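Side-chain contacts in alpha-Amylase (Thermotoga maritima, PDB 2B5D), which is a family 57 glycoside hydrolase, a class of enzymes typically built on an incomplete beta/alpha barrel followed by a helical C-terminal region: residues H209-W212 with Q217-Y220; P239-Q244 with H325-Q330; G251-P256 with H355-G360. All blocks are in the same frame, centred on the assembly; numbering follows the deposited sequence.

Contact 1. Residues H209-W212 with Q217-Y220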
loop_
_atom_site.group_PDB
_atom_site.type_symbol
_atom_site.label_atom_id
_atom_site.label_comp_id
_atom_site.label_asym_id
_atom_site.label_seq_id
_atom_site.Cartn_x
_atom_site.Cartn_y
_atom_site.Cartn_z
ATOM N N HIS A 209 -4.878 -0.325 -39.488
ATOM C CA HIS A 209 -3.599 -0.981 -39.776
ATOM C C HIS A 209 -3.777 -2.429 -40.414
ATOM O O HIS A 209 -2.851 -2.987 -41.073
ATOM C CB HIS A 209 -2.837 -1.078 -38.464
ATOM C CG HIS A 209 -1.459 -1.615 -38.610
ATOM N ND1 HIS A 209 -1.131 -2.929 -38.302
ATOM C CD2 HIS A 209 -0.307 -1.017 -38.997
ATOM C CE1 HIS A 209 0.163 -3.113 -38.516
ATOM N NE2 HIS A 209 0.687 -1.970 -38.934
ATOM N N ALA A 210 -4.936 -3.029 -40.168
ATOM C CA ALA A 210 -5.244 -4.338 -40.745
ATOM C C ALA A 210 -5.300 -4.282 -42.271
ATOM O O ALA A 210 -5.006 -5.291 -42.937
ATOM C CB ALA A 210 -6.589 -4.902 -40.172
ATOM N N PHE A 211 -5.701 -3.127 -42.827
ATOM C CA PHE A 211 -5.724 -2.931 -44.289
ATOM C C PHE A 211 -4.409 -2.339 -44.756
ATOM O O PHE A 211 -3.889 -2.742 -45.817
ATOM C CB PHE A 211 -6.831 -2.002 -44.736
ATOM C CG PHE A 211 -8.251 -2.579 -44.657
ATOM C CD1 PHE A 211 -9.277 -2.008 -45.422
ATOM C CD2 PHE A 211 -8.553 -3.688 -43.865
ATOM C CE1 PHE A 211 -10.597 -2.499 -45.363
ATOM C CE2 PHE A 211 -9.854 -4.179 -43.774
ATOM C CZ PHE A 211 -10.885 -3.593 -44.533
ATOM N N TRP A 212 -3.869 -1.374 -44.004
ATOM C CA TRP A 212 -2.660 -0.666 -44.450
ATOM C C TRP A 212 -1.499 -1.580 -44.509
ATOM O O TRP A 212 -0.556 -1.385 -45.278
ATOM C CB TRP A 212 -2.293 0.524 -43.529
ATOM C CG TRP A 212 -3.325 1.620 -43.551
ATOM C CD1 TRP A 212 -4.180 1.927 -44.581
ATOM C CD2 TRP A 212 -3.575 2.581 -42.526
ATOM N NE1 TRP A 212 -4.991 2.982 -44.226
ATOM C CE2 TRP A 212 -4.629 3.409 -42.974
ATOM C CE3 TRP A 212 -3.019 2.819 -41.267
ATOM C CZ2 TRP A 212 -5.117 4.481 -42.216
ATOM C CZ3 TRP A 212 -3.522 3.894 -40.498
ATOM C CH2 TRP A 212 -4.562 4.693 -40.978
ATOM N N GLN A 217 -2.487 -3.661 -50.201
ATOM C CA GLN A 217 -3.478 -2.815 -49.561
ATOM C C GLN A 217 -4.764 -2.918 -50.359
ATOM O O GLN A 217 -4.738 -2.913 -51.575
ATOM C CB GLN A 217 -3.023 -1.352 -49.482
ATOM C CG GLN A 217 -1.852 -1.060 -48.532
ATOM C CD GLN A 217 -1.719 0.447 -48.221
ATOM O OE1 GLN A 217 -1.045 0.867 -47.253
ATOM N NE2 GLN A 217 -2.342 1.268 -49.063
ATOM N N PRO A 218 -5.902 -3.065 -49.679
ATOM C CA PRO A 218 -7.209 -2.890 -50.333
ATOM C C PRO A 218 -7.334 -1.633 -51.205
ATOM O O PRO A 218 -6.951 -0.536 -50.786
ATOM C CB PRO A 218 -8.157 -2.815 -49.158
ATOM C CG PRO A 218 -7.507 -3.727 -48.125
ATOM C CD PRO A 218 -6.026 -3.499 -48.281
ATOM N N ARG A 219 -7.944 -1.783 -52.377
ATOM C CA ARG A 219 -7.870 -0.745 -53.406
ATOM C C ARG A 219 -8.594 0.539 -53.018
ATOM O O ARG A 219 -8.061 1.628 -53.251
ATOM C CB ARG A 219 -8.290 -1.266 -54.776
ATOM C CG ARG A 219 -9.773 -1.569 -54.993
ATOM C CD ARG A 219 -10.014 -2.008 -56.483
ATOM N NE ARG A 219 -11.238 -2.801 -56.522
ATOM C CZ ARG A 219 -11.264 -4.132 -56.418
ATOM N NH1 ARG A 219 -12.427 -4.776 -56.351
ATOM N NH2 ARG A 219 -10.116 -4.792 -56.361
ATOM N N TYR A 220 -9.774 0.377 -52.412
ATOM C CA TYR A 220 -10.533 1.446 -51.825
ATOM C C TYR A 220 -10.175 1.825 -50.379
ATOM O O TYR A 220 -11.036 2.324 -49.692
ATOM C CB TYR A 220 -12.024 1.094 -51.886
ATOM C CG TYR A 220 -12.491 0.850 -53.306
ATOM C CD1 TYR A 220 -13.113 -0.353 -53.664
ATOM C CD2 TYR A 220 -12.270 1.825 -54.306
ATOM C CE1 TYR A 220 -13.535 -0.589 -54.984
ATOM C CE2 TYR A 220 -12.655 1.613 -55.624
ATOM C CZ TYR A 220 -13.291 0.405 -55.958
ATOM O OH TYR A 220 -13.687 0.214 -57.247
#
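Phe211 and Pro218 form the apolar half of this contact, their side chains crossing at about a right angle. The evidence is local: Pro218 CG lies 3.7 Å from Phe211 CD1 and just as close to Phe211 CG, so the pyrrolidine corner meets the root of the ring rather than its far end. It comes in at a slant to the ring. Phe211 CG is turned beside its own backbone N, anti to the carbonyl carbon (chi1 -72°), which sets CG and CD1 beside the proline; Phe211 CB, already there, is 3.9 Å from Pro218 CG. Next to CG, Pro218 CD rests 3.3 Å from Phe211 O, a close van der Waals touch on a carbonyl of the helix end.

The short helix 209-212 follows strand 203-206 of the largely parallel sheet of the family 57 beta/alpha fold, and a four-residue link turns the chain back so that 217-220 lies against the end of this one-turn helix on its way to strand 226-227. Ile226 of that strand touches both Phe211 and Pro218 and completes the apolar cluster.

Gln217 meets the other residue of the helix end, Trp212. Its chain is extended beyond CG (chi2 -164°), which carries it along the backbone there: Gln217 CG sits 3.5 Å from Trp212 O. The amide is probably turned over in the model; as built, Gln217 OE1 lies 3.0 Å from Trp212 O, and the reversed amide might place an N-H there. Trp212 takes part with CB, though its side chain sets off away from 217-220; the indole has His209 N 3.9 Å above one face, toward the rim. Glu240 of the second subunit packs on Trp212, and Arg333 of that same subunit packs on Gln217.

Contact 2. Residues P239-Q244 with H325-Q330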
loop_
_atom_site.group_PDB
_atom_site.type_symbol
_atom_site.label_atom_id
_atom_site.label_comp_id
_atom_site.label_asym_id
_atom_site.label_seq_id
_atom_site.Cartn_x
_atom_site.Cartn_y
_atom_site.Cartn_z
ATOM N N PRO A 239 -9.882 6.325 -39.813
ATOM C CA PRO A 239 -9.017 6.952 -38.829
ATOM C C PRO A 239 -9.242 8.500 -38.746
ATOM O O PRO A 239 -8.775 9.134 -37.804
ATOM C CB PRO A 239 -7.608 6.667 -39.376
ATOM C CG PRO A 239 -7.838 6.498 -40.927
ATOM C CD PRO A 239 -9.201 6.008 -41.091
ATOM N N GLU A 240 -9.905 9.072 -39.747
ATOM C CA GLU A 240 -10.355 10.452 -39.729
ATOM C C GLU A 240 -11.528 10.628 -38.796
ATOM O O GLU A 240 -11.785 11.759 -38.354
ATOM C CB GLU A 240 -10.751 10.934 -41.127
ATOM C CG GLU A 240 -9.618 10.944 -42.077
ATOM C CD GLU A 240 -9.930 11.742 -43.332
ATOM O OE1 GLU A 240 -9.133 11.663 -44.290
ATOM O OE2 GLU A 240 -10.959 12.446 -43.370
ATOM N N SER A 241 -12.250 9.545 -38.495
ATOM C CA SER A 241 -13.282 9.619 -37.469
ATOM C C SER A 241 -12.798 9.009 -36.113
ATOM O O SER A 241 -13.560 8.394 -35.402
ATOM C CB SER A 241 -14.595 9.001 -37.938
ATOM O OG SER A 241 -15.008 9.414 -39.244
ATOM N N SER A 242 -11.522 9.182 -35.762
ATOM C CA SER A 242 -10.942 8.612 -34.528
ATOM C C SER A 242 -11.481 9.156 -33.200
ATOM O O SER A 242 -12.256 10.111 -33.165
ATOM C CB SER A 242 -9.421 8.826 -34.501
ATOM O OG SER A 242 -9.097 10.104 -33.893
ATOM N N GLU A 243 -11.002 8.528 -32.120
ATOM C CA GLU A 243 -11.139 8.945 -30.698
ATOM C C GLU A 243 -10.976 10.459 -30.375
ATOM O O GLU A 243 -11.693 10.995 -29.531
ATOM C CB GLU A 243 -10.095 8.165 -29.878
ATOM C CG GLU A 243 -8.720 7.996 -30.618
ATOM C CD GLU A 243 -8.479 6.555 -31.168
ATOM O OE1 GLU A 243 -7.993 6.404 -32.321
ATOM O OE2 GLU A 243 -8.755 5.575 -30.421
ATOM N N GLN A 244 -10.024 11.124 -31.031
ATOM C CA GLN A 244 -9.803 12.571 -30.872
ATOM C C GLN A 244 -11.011 13.476 -31.107
ATOM O O GLN A 244 -11.211 14.453 -30.363
ATOM C CB GLN A 244 -8.600 13.032 -31.672
ATOM C CG GLN A 244 -7.361 12.895 -30.849
ATOM C CD GLN A 244 -6.101 13.309 -31.547
ATOM O OE1 GLN A 244 -5.538 12.552 -32.329
ATOM N NE2 GLN A 244 -5.609 14.495 -31.219
ATOM N N HIS A 325 -20.931 18.391 -41.801
ATOM C CA HIS A 325 -20.213 19.022 -42.889
ATOM C C HIS A 325 -18.893 18.336 -43.141
ATOM O O HIS A 325 -18.521 18.131 -44.278
ATOM C CB HIS A 325 -20.112 20.576 -42.733
ATOM C CG HIS A 325 -21.460 21.233 -42.584
ATOM N ND1 HIS A 325 -21.665 22.388 -41.853
ATOM C CD2 HIS A 325 -22.690 20.840 -43.010
ATOM C CE1 HIS A 325 -22.954 22.684 -41.847
ATOM N NE2 HIS A 325 -23.599 21.758 -42.538
ATOM N N LYS A 326 -18.176 17.958 -42.102
ATOM C CA LYS A 326 -16.960 17.126 -42.315
ATOM C C LYS A 326 -17.200 15.764 -43.033
ATOM O O LYS A 326 -16.391 15.350 -43.844
ATOM C CB LYS A 326 -16.236 16.909 -41.003
ATOM C CG LYS A 326 -15.629 18.177 -40.532
ATOM C CD LYS A 326 -15.124 18.105 -39.120
ATOM C CE LYS A 326 -13.857 18.901 -39.057
ATOM N NZ LYS A 326 -14.188 20.319 -38.767
ATOM N N LYS A 327 -18.329 15.109 -42.774
ATOM C CA LYS A 327 -18.571 13.772 -43.374
ATOM C C LYS A 327 -19.056 13.892 -44.824
ATOM O O LYS A 327 -18.806 12.999 -45.666
ATOM C CB LYS A 327 -19.587 12.956 -42.550
ATOM C CG LYS A 327 -19.186 12.628 -41.082
ATOM C CD LYS A 327 -17.889 11.849 -40.988
ATOM C CE LYS A 327 -16.698 12.779 -40.908
ATOM N NZ LYS A 327 -15.358 12.137 -40.856
ATOM N N GLU A 328 -19.784 14.982 -45.099
ATOM C CA GLU A 328 -20.251 15.301 -46.451
ATOM C C GLU A 328 -19.070 15.693 -47.295
ATOM O O GLU A 328 -18.849 15.204 -48.390
ATOM C CB GLU A 328 -21.222 16.455 -46.381
ATOM C CG GLU A 328 -22.557 16.044 -45.768
ATOM C CD GLU A 328 -23.577 17.148 -45.798
ATOM O OE1 GLU A 328 -24.794 16.833 -45.888
ATOM O OE2 GLU A 328 -23.166 18.326 -45.742
ATOM N N SER A 329 -18.280 16.588 -46.776
ATOM C CA SER A 329 -17.067 16.910 -47.473
ATOM C C SER A 329 -16.254 15.615 -47.773
ATOM O O SER A 329 -15.861 15.374 -48.906
ATOM C CB SER A 329 -16.291 17.926 -46.663
ATOM O OG SER A 329 -15.050 18.124 -47.266
ATOM N N GLN A 330 -16.055 14.754 -46.776
ATOM C CA GLN A 330 -15.234 13.519 -46.956
ATOM C C GLN A 330 -15.883 12.536 -47.965
ATOM O O GLN A 330 -15.214 12.049 -48.859
ATOM C CB GLN A 330 -14.899 12.890 -45.594
ATOM C CG GLN A 330 -14.297 11.439 -45.642
ATOM C CD GLN A 330 -14.306 10.772 -44.283
ATOM O OE1 GLN A 330 -15.342 10.694 -43.611
ATOM N NE2 GLN A 330 -13.160 10.282 -43.878
HETATM O O HOH W 1 -11.043 10.147 -45.935
HETATM O O HOH W 2 -12.669 13.752 -42.216
#
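The carboxylate of Glu240 and the amide of Gln330 meet from opposite directions with their planes only 19° apart. Glu240 OE2 and Gln330 NE2 are 3.1 Å apart, yet the angle is too poor for a hydrogen bond; NE2 is instead bonded to Asp238 OD2. A water bridges the two groups, accepting from Gln330 NE2 at 3.0 Å and donating only weakly to Glu240 OE1. Above the amide plane, not in it, stands the ammonium of Lys327: NZ donates to Gln330 OE1 at 3.1 Å, lifted 52° out of the carbonyl plane and therefore off the lone pairs.

Lys327 reaches this point by folding. Its chain bends at chi2 and chi3 (-59° for the first), bringing NZ back across the helix surface toward both Gln330 and the loop. There Lys327 NZ gives a second hydrogen bond, to Ser241 OG at 3.2 Å, and that hydroxyl is also hydrogen-bonded to Asp238 OD2. Asp238 thus ties to both segments through one oxygen. The charge of Lys327 is probably eased further by Glu240, whose OE2 lies 5.1 Å from Lys327 NZ, too far for contact. Ser241 and Gln330 also pack on Ile344, so the cluster backs onto strand 343-349; Ser241, Lys327 and Gln330 are buried, Glu240 only in part.

Topologically, the loop leaving strand 233-236 is here bonded to the long helix 309-338, which precedes strand 343-349 of the same sheet, an association of strand-end loop and outer helix consistent with the beta/alpha barrel of family 57.

Contact 3. Residues G251-P256 with H355-G360; sequences GYPGDP and HWWFEG
Trp357 lays its indole on Pro253, a proline-tryptophan CH-pi contact that joins two loop elements of the family 57 fold: the 3-10 turn 252-254 and the type I beta turn running from Trp357 to Gly360. The assignment rests on position: Pro253 CG is 3.6 Å from the centroid of the five-membered ring of Trp357 and only 20° off its normal, which places it over the face.

Followed outward, the tryptophan begins with CB, which brushes Pro253 CB at 4.1 Å. The next atom, CG, is set anti to the backbone N (chi1 -173°), and this directs the ring across to the proline; the two side chains cross at about a right angle. From CG the indole divides. On the pyrrole side Trp357 CD1 meets Pro253 CB at 3.6 Å, and Trp357 NE1 passes beside the proline backbone, 3.6 Å from Pro253 CA. The shared atom CD2 of Trp357 makes the closest touch of the pair, 3.4 Å to Pro253 CG, and CE3 of the benzene ring leans on that same carbon. Farther out, Trp357 CZ2 lies 4.3 Å from Tyr252 CB, approaching it obliquely, so the ring spans two successive residues of the 3-10 turn.

Other aromatic rings adjoin it. Tyr258 meets Trp357 edge-to-face and Phe363 meets it at an inclined angle, while the phenol of Tyr252 turns away to stack on His319 and to hydrogen-bond Asp322 on helix 309-338. All three touching residues are buried.

The beta turn itself reaches the other indole face. On the side opposite Pro253 it brings Gly360 N to 3.8 Å from the plane of the Trp357 ring, near the rim; that same nitrogen donates to Trp357 O.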
loop_
_atom_site.group_PDB
_atom_site.type_symbol
_atom_site.label_atom_id
_atom_site.label_comp_id
_atom_site.label_asym_id
_atom_site.label_seq_id
_atom_site.Cartn_x
_atom_site.Cartn_y
_atom_site.Cartn_z
ATOM N N GLY A 251 -11.498 17.811 -28.489
ATOM C CA GLY A 251 -12.644 17.594 -29.361
ATOM C C GLY A 251 -13.905 18.255 -28.879
ATOM O O GLY A 251 -13.865 19.071 -27.950
ATOM N N TYR A 252 -15.024 17.917 -29.483
ATOM C CA TYR A 252 -16.301 18.538 -29.114
ATOM C C TYR A 252 -16.627 18.486 -27.619
ATOM O O TYR A 252 -16.904 19.523 -27.036
ATOM C CB TYR A 252 -17.492 17.947 -29.871
ATOM C CG TYR A 252 -17.390 17.939 -31.364
ATOM C CD1 TYR A 252 -17.619 16.762 -32.081
ATOM C CD2 TYR A 252 -17.093 19.119 -32.084
ATOM C CE1 TYR A 252 -17.564 16.745 -33.465
ATOM C CE2 TYR A 252 -17.040 19.109 -33.448
ATOM C CZ TYR A 252 -17.267 17.917 -34.130
ATOM O OH TYR A 252 -17.192 17.907 -35.477
ATOM N N PRO A 253 -16.607 17.292 -26.983
ATOM C CA PRO A 253 -16.981 17.294 -25.544
ATOM C C PRO A 253 -16.217 18.274 -24.623
ATOM O O PRO A 253 -16.699 18.599 -23.541
ATOM C CB PRO A 253 -16.756 15.833 -25.130
ATOM C CG PRO A 253 -16.970 15.059 -26.409
ATOM C CD PRO A 253 -16.327 15.916 -27.466
ATOM N N GLY A 254 -15.038 18.739 -25.016
ATOM C CA GLY A 254 -14.324 19.718 -24.202
ATOM C C GLY A 254 -14.834 21.154 -24.279
ATOM O O GLY A 254 -14.251 22.053 -23.670
ATOM N N ASP A 255 -15.929 21.384 -25.009
ATOM C CA ASP A 255 -16.558 22.700 -25.093
ATOM C C ASP A 255 -16.982 23.240 -23.720
ATOM O O ASP A 255 -17.644 22.538 -22.939
ATOM C CB ASP A 255 -17.766 22.637 -26.027
ATOM C CG ASP A 255 -18.318 24.012 -26.381
ATOM O OD1 ASP A 255 -19.008 24.602 -25.517
ATOM O OD2 ASP A 255 -18.092 24.489 -27.532
ATOM N N PRO A 256 -16.622 24.515 -23.425
ATOM C CA PRO A 256 -16.971 25.115 -22.134
ATOM C C PRO A 256 -18.457 25.115 -21.762
ATOM O O PRO A 256 -18.769 25.241 -20.580
ATOM C CB PRO A 256 -16.392 26.541 -22.214
ATOM C CG PRO A 256 -16.018 26.769 -23.620
ATOM C CD PRO A 256 -15.847 25.430 -24.285
ATOM N N HIS A 355 -22.295 9.312 -20.886
ATOM C CA HIS A 355 -21.631 9.119 -19.616
ATOM C C HIS A 355 -20.408 10.007 -19.423
ATOM O O HIS A 355 -20.431 10.874 -18.556
ATOM C CB HIS A 355 -21.374 7.640 -19.297
ATOM C CG HIS A 355 -20.788 7.418 -17.934
ATOM N ND1 HIS A 355 -21.454 7.759 -16.771
ATOM C CD2 HIS A 355 -19.581 6.934 -17.553
ATOM C CE1 HIS A 355 -20.683 7.479 -15.734
ATOM N NE2 HIS A 355 -19.541 6.984 -16.183
ATOM N N TRP A 356 -19.348 9.817 -20.202
ATOM C CA TRP A 356 -18.240 10.780 -20.194
ATOM C C TRP A 356 -18.696 12.161 -20.665
ATOM O O TRP A 356 -18.333 13.180 -20.074
ATOM C CB TRP A 356 -17.076 10.277 -21.053
ATOM C CG TRP A 356 -16.404 9.167 -20.369
ATOM C CD1 TRP A 356 -16.517 7.823 -20.641
ATOM C CD2 TRP A 356 -15.564 9.283 -19.206
ATOM N NE1 TRP A 356 -15.768 7.096 -19.729
ATOM C CE2 TRP A 356 -15.172 7.965 -18.841
ATOM C CE3 TRP A 356 -15.095 10.378 -18.443
ATOM C CZ2 TRP A 356 -14.327 7.713 -17.746
ATOM C CZ3 TRP A 356 -14.257 10.130 -17.364
ATOM C CH2 TRP A 356 -13.878 8.804 -17.025
ATOM N N TRP A 357 -19.516 12.158 -21.710
ATOM C CA TRP A 357 -20.077 13.331 -22.313
ATOM C C TRP A 357 -21.579 13.264 -22.142
ATOM O O TRP A 357 -22.256 12.497 -22.819
ATOM C CB TRP A 357 -19.733 13.312 -23.795
ATOM C CG TRP A 357 -20.086 14.528 -24.582
ATOM C CD1 TRP A 357 -20.221 15.810 -24.125
ATOM C CD2 TRP A 357 -20.277 14.586 -25.993
ATOM N NE1 TRP A 357 -20.512 16.660 -25.158
ATOM C CE2 TRP A 357 -20.552 15.937 -26.322
ATOM C CE3 TRP A 357 -20.252 13.627 -27.018
ATOM C CZ2 TRP A 357 -20.796 16.349 -27.634
ATOM C CZ3 TRP A 357 -20.495 14.041 -28.311
ATOM C CH2 TRP A 357 -20.760 15.381 -28.608
ATOM N N PHE A 358 -22.099 14.094 -21.254
ATOM C CA PHE A 358 -23.509 14.038 -20.841
ATOM C C PHE A 358 -24.467 14.237 -22.019
ATOM O O PHE A 358 -25.520 13.615 -22.087
ATOM C CB PHE A 358 -23.735 15.105 -19.742
ATOM C CG PHE A 358 -25.170 15.296 -19.332
ATOM C CD1 PHE A 358 -25.891 14.271 -18.738
ATOM C CD2 PHE A 358 -25.786 16.528 -19.506
ATOM C CE1 PHE A 358 -27.207 14.466 -18.335
ATOM C CE2 PHE A 358 -27.100 16.738 -19.113
ATOM C CZ PHE A 358 -27.811 15.716 -18.518
ATOM N N GLU A 359 -24.064 15.102 -22.943
ATOM C CA GLU A 359 -24.885 15.542 -24.061
ATOM C C GLU A 359 -24.695 14.660 -25.290
ATOM O O GLU A 359 -25.282 14.925 -26.334
ATOM C CB GLU A 359 -24.527 16.998 -24.414
ATOM C CG GLU A 359 -24.733 18.010 -23.260
ATOM C CD GLU A 359 -23.547 18.131 -22.296
ATOM O OE1 GLU A 359 -22.678 17.241 -22.291
ATOM O OE2 GLU A 359 -23.472 19.129 -21.543
ATOM N N GLY A 360 -23.857 13.629 -25.167
ATOM C CA GLY A 360 -23.536 12.721 -26.265
ATOM C C GLY A 360 -24.711 12.094 -27.002
ATOM O O GLY A 360 -24.683 11.972 -28.217
#

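In the fold
Along the chain, contact 1 closes before the other two begin, whereas the segments of contacts 2 and 3 alternate. Contact 2 lies between its neighbours: centre to centre it is about 18 Å from contact 1 and about 17 Å from contact 3, which are themselves about 32 Å apart. Direct touches link the series, Trp212 CZ2 to Pro239 CG at 3.6 Å and Lys326 CD to Tyr252 OH at 4.2 Å. Contacts 2 and 3 both use the loop after strand 233-236; contact 2 also includes helix 309-338, on which Tyr252 of contact 3 packs. All three touch the second subunit, contact 3 through Tyr252 alone, so these loops take part in the assembly.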